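Long-range contact in uncharacterized protein (Bacteroides ovatus, PDB 4ID2), which is of unknown function but belongs to the DUF4738 family and adopts a beta-barrel-like fold: residues Y68-H76 with L85-D93. Sequence-based numbering, arbitrary orientation.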
ATOM      1  N   TYR A  68     -26.809   3.509   3.532  1.00 68.37           N
ATOM      2  CA  TYR A  68     -26.130   4.766   3.843  1.00 64.43           C
ATOM      3  C   TYR A  68     -26.334   5.786   2.723  1.00 65.94           C
ATOM      4  O   TYR A  68     -26.230   5.421   1.551  1.00 65.64           O
ATOM      5  CB  TYR A  68     -24.622   4.516   4.039  1.00 62.87           C
ATOM      6  CG  TYR A  68     -24.308   3.589   5.192  1.00 65.50           C
ATOM      7  CD1 TYR A  68     -24.353   2.207   5.035  1.00 69.69           C
ATOM      8  CD2 TYR A  68     -23.971   4.091   6.443  1.00 65.30           C
ATOM      9  CE1 TYR A  68     -24.077   1.348   6.098  1.00 71.97           C
ATOM     10  CE2 TYR A  68     -23.678   3.242   7.510  1.00 67.44           C
ATOM     11  CZ  TYR A  68     -23.734   1.867   7.334  1.00 78.38           C
ATOM     12  OH  TYR A  68     -23.460   0.998   8.371  1.00 82.40           O
ATOM     13  N   VAL A  69     -26.610   7.059   3.072  1.00 60.42           N
ATOM     14  CA  VAL A  69     -26.731   8.129   2.076  1.00 58.89           C
ATOM     15  C   VAL A  69     -25.303   8.629   1.781  1.00 57.64           C
ATOM     16  O   VAL A  69     -24.486   8.765   2.703  1.00 55.22           O
ATOM     17  CB  VAL A  69     -27.699   9.269   2.499  1.00 64.60           C
ATOM     18  CG1 VAL A  69     -27.081  10.187   3.531  1.00 62.88           C
ATOM     19  CG2 VAL A  69     -28.141  10.088   1.298  1.00 65.08           C
ATOM     20  N   ASP A  70     -24.995   8.854   0.499  1.00 51.40           N
ATOM     21  CA  ASP A  70     -23.668   9.299   0.075  1.00 47.33           C
ATOM     22  C   ASP A  70     -23.524  10.819   0.281  1.00 48.69           C
ATOM     23  O   ASP A  70     -24.520  11.508   0.528  1.00 48.78           O
ATOM     24  CB  ASP A  70     -23.438   8.915  -1.392  1.00 48.57           C
ATOM     25  CG  ASP A  70     -21.987   8.840  -1.831  1.00 52.85           C
ATOM     26  OD1 ASP A  70     -21.095   9.214  -1.028  1.00 50.73           O
ATOM     27  OD2 ASP A  70     -21.743   8.437  -2.976  1.00 59.00           O
ATOM     28  N   ASN A  71     -22.285  11.335   0.193  1.00 42.15           N
ATOM     29  CA  ASN A  71     -22.010  12.753   0.408  1.00 40.63           C
ATOM     30  C   ASN A  71     -21.534  13.477  -0.835  1.00 42.34           C
ATOM     31  O   ASN A  71     -21.012  12.866  -1.767  1.00 41.76           O
ATOM     32  CB  ASN A  71     -20.917  12.913   1.480  1.00 38.93           C
ATOM     33  CG  ASN A  71     -21.232  12.220   2.779  1.00 59.26           C
ATOM     34  OD1 ASN A  71     -22.089  12.662   3.546  1.00 49.41           O
ATOM     35  ND2 ASN A  71     -20.556  11.114   3.063  1.00 49.13           N
ATOM     36  N   LYS A  72     -21.669  14.808  -0.797  1.00 37.88           N
ATOM     37  CA  LYS A  72     -21.108  15.730  -1.777  1.00 37.15           C
ATOM     38  C   LYS A  72     -20.100  16.581  -1.018  1.00 42.40           C
ATOM     39  O   LYS A  72     -20.289  16.801   0.181  1.00 41.03           O
ATOM     40  CB  LYS A  72     -22.175  16.591  -2.481  1.00 40.35           C
ATOM     41  CG  LYS A  72     -22.899  17.606  -1.601  1.00 50.08           C
ATOM     42  CD  LYS A  72     -23.961  18.368  -2.402  1.00 55.96           C
ATOM     43  CE  LYS A  72     -24.690  19.372  -1.549  1.00 68.93           C
ATOM     44  NZ  LYS A  72     -25.655  20.173  -2.343  1.00 84.49           N
ATOM     45  N   ILE A  73     -19.033  17.044  -1.684  1.00 39.28           N
ATOM     46  CA  ILE A  73     -18.043  17.899  -1.045  1.00 38.32           C
ATOM     47  C   ILE A  73     -17.854  19.137  -1.899  1.00 41.54           C
ATOM     48  O   ILE A  73     -17.390  19.017  -3.025  1.00 40.47           O
ATOM     49  CB  ILE A  73     -16.700  17.163  -0.773  1.00 40.73           C
ATOM     50  CG1 ILE A  73     -16.902  16.093   0.325  1.00 41.25           C
ATOM     51  CG2 ILE A  73     -15.640  18.168  -0.323  1.00 40.17           C
ATOM     52  CD1 ILE A  73     -15.726  15.270   0.680  1.00 43.14           C
ATOM     53  N   VAL A  74     -18.185  20.323  -1.370  1.00 39.02           N
ATOM     54  CA  VAL A  74     -17.974  21.573  -2.094  1.00 39.15           C
ATOM     55  C   VAL A  74     -16.579  22.074  -1.735  1.00 44.44           C
ATOM     56  O   VAL A  74     -16.315  22.305  -0.560  1.00 43.18           O
ATOM     57  CB  VAL A  74     -19.061  22.629  -1.785  1.00 44.24           C
ATOM     58  CG1 VAL A  74     -18.761  23.950  -2.503  1.00 44.88           C
ATOM     59  CG2 VAL A  74     -20.449  22.114  -2.171  1.00 45.20           C
ATOM     60  N   LEU A  75     -15.696  22.232  -2.731  1.00 41.65           N
ATOM     61  CA  LEU A  75     -14.350  22.764  -2.545  1.00 40.81           C
ATOM     62  C   LEU A  75     -14.326  24.150  -3.177  1.00 43.41           C
ATOM     63  O   LEU A  75     -14.487  24.259  -4.385  1.00 42.49           O
ATOM     64  CB  LEU A  75     -13.295  21.815  -3.163  1.00 40.65           C
ATOM     65  CG  LEU A  75     -11.870  22.361  -3.436  1.00 45.95           C
ATOM     66  CD1 LEU A  75     -11.261  23.047  -2.240  1.00 46.05           C
ATOM     67  CD2 LEU A  75     -10.926  21.233  -3.836  1.00 47.96           C
ATOM     68  N   HIS A  76     -14.208  25.212  -2.354  1.00 40.71           N
ATOM     69  CA  HIS A  76     -14.136  26.599  -2.825  1.00 41.23           C
ATOM     70  C   HIS A  76     -12.728  27.145  -2.563  1.00 42.29           C
ATOM     71  O   HIS A  76     -12.381  27.463  -1.425  1.00 41.72           O
ATOM     72  CB  HIS A  76     -15.202  27.486  -2.161  1.00 43.65           C
ATOM     73  CG  HIS A  76     -15.423  28.798  -2.862  1.00 49.75           C
ATOM     74  ND1 HIS A  76     -16.422  29.662  -2.464  1.00 53.73           N
ATOM     75  CD2 HIS A  76     -14.788  29.340  -3.931  1.00 52.80           C
ATOM     76  CE1 HIS A  76     -16.361  30.699  -3.285  1.00 54.80           C
ATOM     77  NE2 HIS A  76     -15.400  30.546  -4.191  1.00 54.66           N
ATOM     78  N   LEU A  85     -11.195  27.910  -8.069  1.00 44.06           N
ATOM     79  CA  LEU A  85     -12.049  26.749  -8.287  1.00 44.00           C
ATOM     80  C   LEU A  85     -13.211  26.722  -7.297  1.00 46.24           C
ATOM     81  O   LEU A  85     -13.005  26.965  -6.112  1.00 46.22           O
ATOM     82  CB  LEU A  85     -11.214  25.464  -8.135  1.00 43.49           C
ATOM     83  CG  LEU A  85     -11.966  24.153  -8.436  1.00 49.18           C
ATOM     84  CD1 LEU A  85     -11.247  23.338  -9.489  1.00 50.12           C
ATOM     85  CD2 LEU A  85     -12.167  23.330  -7.172  1.00 49.43           C
ATOM     86  N   ASN A  86     -14.416  26.415  -7.783  1.00 42.72           N
ATOM     87  CA  ASN A  86     -15.619  26.268  -6.969  1.00 43.07           C
ATOM     88  C   ASN A  86     -16.394  25.083  -7.531  1.00 48.92           C
ATOM     89  O   ASN A  86     -17.240  25.259  -8.404  1.00 50.54           O
ATOM     90  CB  ASN A  86     -16.444  27.559  -6.963  1.00 45.46           C
ATOM     91  CG  ASN A  86     -17.663  27.489  -6.069  1.00 69.67           C
ATOM     92  OD1 ASN A  86     -17.586  27.070  -4.920  1.00 62.40           O
ATOM     93  ND2 ASN A  86     -18.826  27.853  -6.581  1.00 70.96           N
ATOM     94  N   LYS A  87     -16.042  23.865  -7.088  1.00 44.88           N
ATOM     95  CA  LYS A  87     -16.641  22.633  -7.598  1.00 44.51           C
ATOM     96  C   LYS A  87     -17.349  21.822  -6.528  1.00 45.77           C
ATOM     97  O   LYS A  87     -16.837  21.693  -5.419  1.00 43.27           O
ATOM     98  CB  LYS A  87     -15.533  21.749  -8.202  1.00 46.15           C
ATOM     99  CG  LYS A  87     -16.060  20.481  -8.871  1.00 58.10           C
ATOM    100  CD  LYS A  87     -15.057  19.903  -9.836  1.00 61.56           C
ATOM    101  CE  LYS A  87     -15.505  18.572 -10.380  1.00 71.30           C
ATOM    102  NZ  LYS A  87     -16.716  18.681 -11.244  1.00 86.80           N
ATOM    103  N   THR A  88     -18.488  21.213  -6.894  1.00 42.25           N
ATOM    104  CA  THR A  88     -19.195  20.258  -6.055  1.00 41.82           C
ATOM    105  C   THR A  88     -18.641  18.895  -6.439  1.00 45.76           C
ATOM    106  O   THR A  88     -18.757  18.493  -7.598  1.00 46.06           O
ATOM    107  CB  THR A  88     -20.705  20.357  -6.224  1.00 50.77           C
ATOM    108  OG1 THR A  88     -21.121  21.665  -5.837  1.00 56.10           O
ATOM    109  CG2 THR A  88     -21.454  19.311  -5.390  1.00 46.12           C
ATOM    110  N   PHE A  89     -17.997  18.213  -5.491  1.00 41.69           N
ATOM    111  CA  PHE A  89     -17.415  16.900  -5.727  1.00 41.16           C
ATOM    112  C   PHE A  89     -18.316  15.778  -5.235  1.00 46.89           C
ATOM    113  O   PHE A  89     -18.972  15.916  -4.207  1.00 47.08           O
ATOM    114  CB  PHE A  89     -16.047  16.741  -5.032  1.00 41.11           C
ATOM    115  CG  PHE A  89     -14.889  17.339  -5.786  1.00 42.49           C
ATOM    116  CD1 PHE A  89     -14.238  16.621  -6.770  1.00 46.08           C
ATOM    117  CD2 PHE A  89     -14.433  18.612  -5.495  1.00 43.96           C
ATOM    118  CE1 PHE A  89     -13.173  17.174  -7.465  1.00 46.98           C
ATOM    119  CE2 PHE A  89     -13.340  19.152  -6.182  1.00 46.37           C
ATOM    120  CZ  PHE A  89     -12.717  18.428  -7.153  1.00 44.60           C
ATOM    121  N   THR A  90     -18.288  14.648  -5.942  1.00 44.36           N
ATOM    122  CA  THR A  90     -18.945  13.395  -5.550  1.00 44.55           C
ATOM    123  C   THR A  90     -17.969  12.275  -5.877  1.00 46.78           C
ATOM    124  O   THR A  90     -17.022  12.503  -6.629  1.00 44.59           O
ATOM    125  CB  THR A  90     -20.313  13.199  -6.245  1.00 48.31           C
ATOM    126  OG1 THR A  90     -20.123  12.955  -7.637  1.00 49.40           O
ATOM    127  CG2 THR A  90     -21.245  14.368  -6.045  1.00 45.87           C
ATOM    128  N   LYS A  91     -18.197  11.065  -5.361  1.00 44.43           N
ATOM    129  CA  LYS A  91     -17.321   9.927  -5.675  1.00 44.71           C
ATOM    130  C   LYS A  91     -17.255   9.662  -7.206  1.00 50.15           C
ATOM    131  O   LYS A  91     -16.242   9.159  -7.690  1.00 49.93           O
ATOM    132  CB  LYS A  91     -17.767   8.656  -4.919  1.00 47.63           C
ATOM    133  CG  LYS A  91     -19.130   8.111  -5.335  1.00 56.86           C
ATOM    134  CD  LYS A  91     -19.495   6.883  -4.547  1.00 58.70           C
ATOM    135  CE  LYS A  91     -20.771   6.271  -5.068  1.00 61.96           C
ATOM    136  NZ  LYS A  91     -21.428   5.412  -4.054  1.00 68.70           N
ATOM    137  N   ASN A  92     -18.296  10.064  -7.965  1.00 48.00           N
ATOM    138  CA  ASN A  92     -18.354   9.876  -9.419  1.00 49.18           C
ATOM    139  C   ASN A  92     -17.300  10.717 -10.161  1.00 52.11           C
ATOM    140  O   ASN A  92     -16.926  10.340 -11.269  1.00 52.37           O
ATOM    141  CB  ASN A  92     -19.756  10.163  -9.947  1.00 51.03           C
ATOM    142  CG  ASN A  92     -20.820   9.407  -9.188  1.00 64.99           C
ATOM    143  OD1 ASN A  92     -21.610   9.993  -8.447  1.00 60.13           O
ATOM    144  ND2 ASN A  92     -20.781   8.084  -9.257  1.00 53.22           N
ATOM    145  N   ASP A  93     -16.751  11.781  -9.532  1.00 48.28           N
ATOM    146  CA  ASP A  93     -15.643  12.564 -10.112  1.00 47.99           C
ATOM    147  C   ASP A  93     -14.348  11.746 -10.234  1.00 51.16           C
ATOM    148  O   ASP A  93     -13.424  12.194 -10.907  1.00 51.19           O
ATOM    149  CB  ASP A  93     -15.344  13.818  -9.272  1.00 48.25           C
ATOM    150  CG  ASP A  93     -16.392  14.884  -9.436  1.00 56.70           C
ATOM    151  OD1 ASP A  93     -16.414  15.527 -10.500  1.00 60.29           O
ATOM    152  OD2 ASP A  93     -17.212  15.049  -8.518  1.00 59.27           O
TER
HETATM  153  O   HOH W   1     -23.891   7.474  -4.292  1.00 54.40           O
HETATM  154  O   HOH W   2     -20.289  10.923  -3.516  1.00 39.82           O
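Ile73 and Phe89 exchange two backbone hydrogen bonds, Ile73 N to Phe89 O at 2.8 Å and Phe89 N to Ile73 O at 2.7 Å; Leu75 and Lys87 form the next such pair, and the N-to-C directions of segments 71-76 and 85-89 are 166° apart, nearly antiparallel. The tight, largely apolar side carries the buried Ile73, Leu75 and Phe89. Leu75 lies alongside Phe89, its CD2 4.0 Å from ring atom CE2, and crosses Leu85 at about a right angle, CG to CD2 3.9 Å; Ile140 and Ile142 of strand 134-142 pack against this cluster. The other face is more polar and borders solvent: partly exposed Val74 meets exposed Thr88, while exposed Asn86 sets OD1 over one face of the His76 ring, displaced toward its rim, amide and ring planes 43° apart. Toward the other end, Asp70 CG, anti to the backbone N (chi1 -159°), directs OD2 into a salt bridge with Lys91 NZ at 3.2 Å; Asp70 OD1 accepts the backbone N-H groups of Asn71 and Leu108. Replacing Asp70 by an alanine would probably leave Lys91, still held by Ser106 O, without this counter-charge and both N-H groups without this acceptor. Consecutive strands 67-79 and 82-89 form a beta hairpin whose Leu75-Phe89 side packs on the second sheet, consistent with the barrel-like fold.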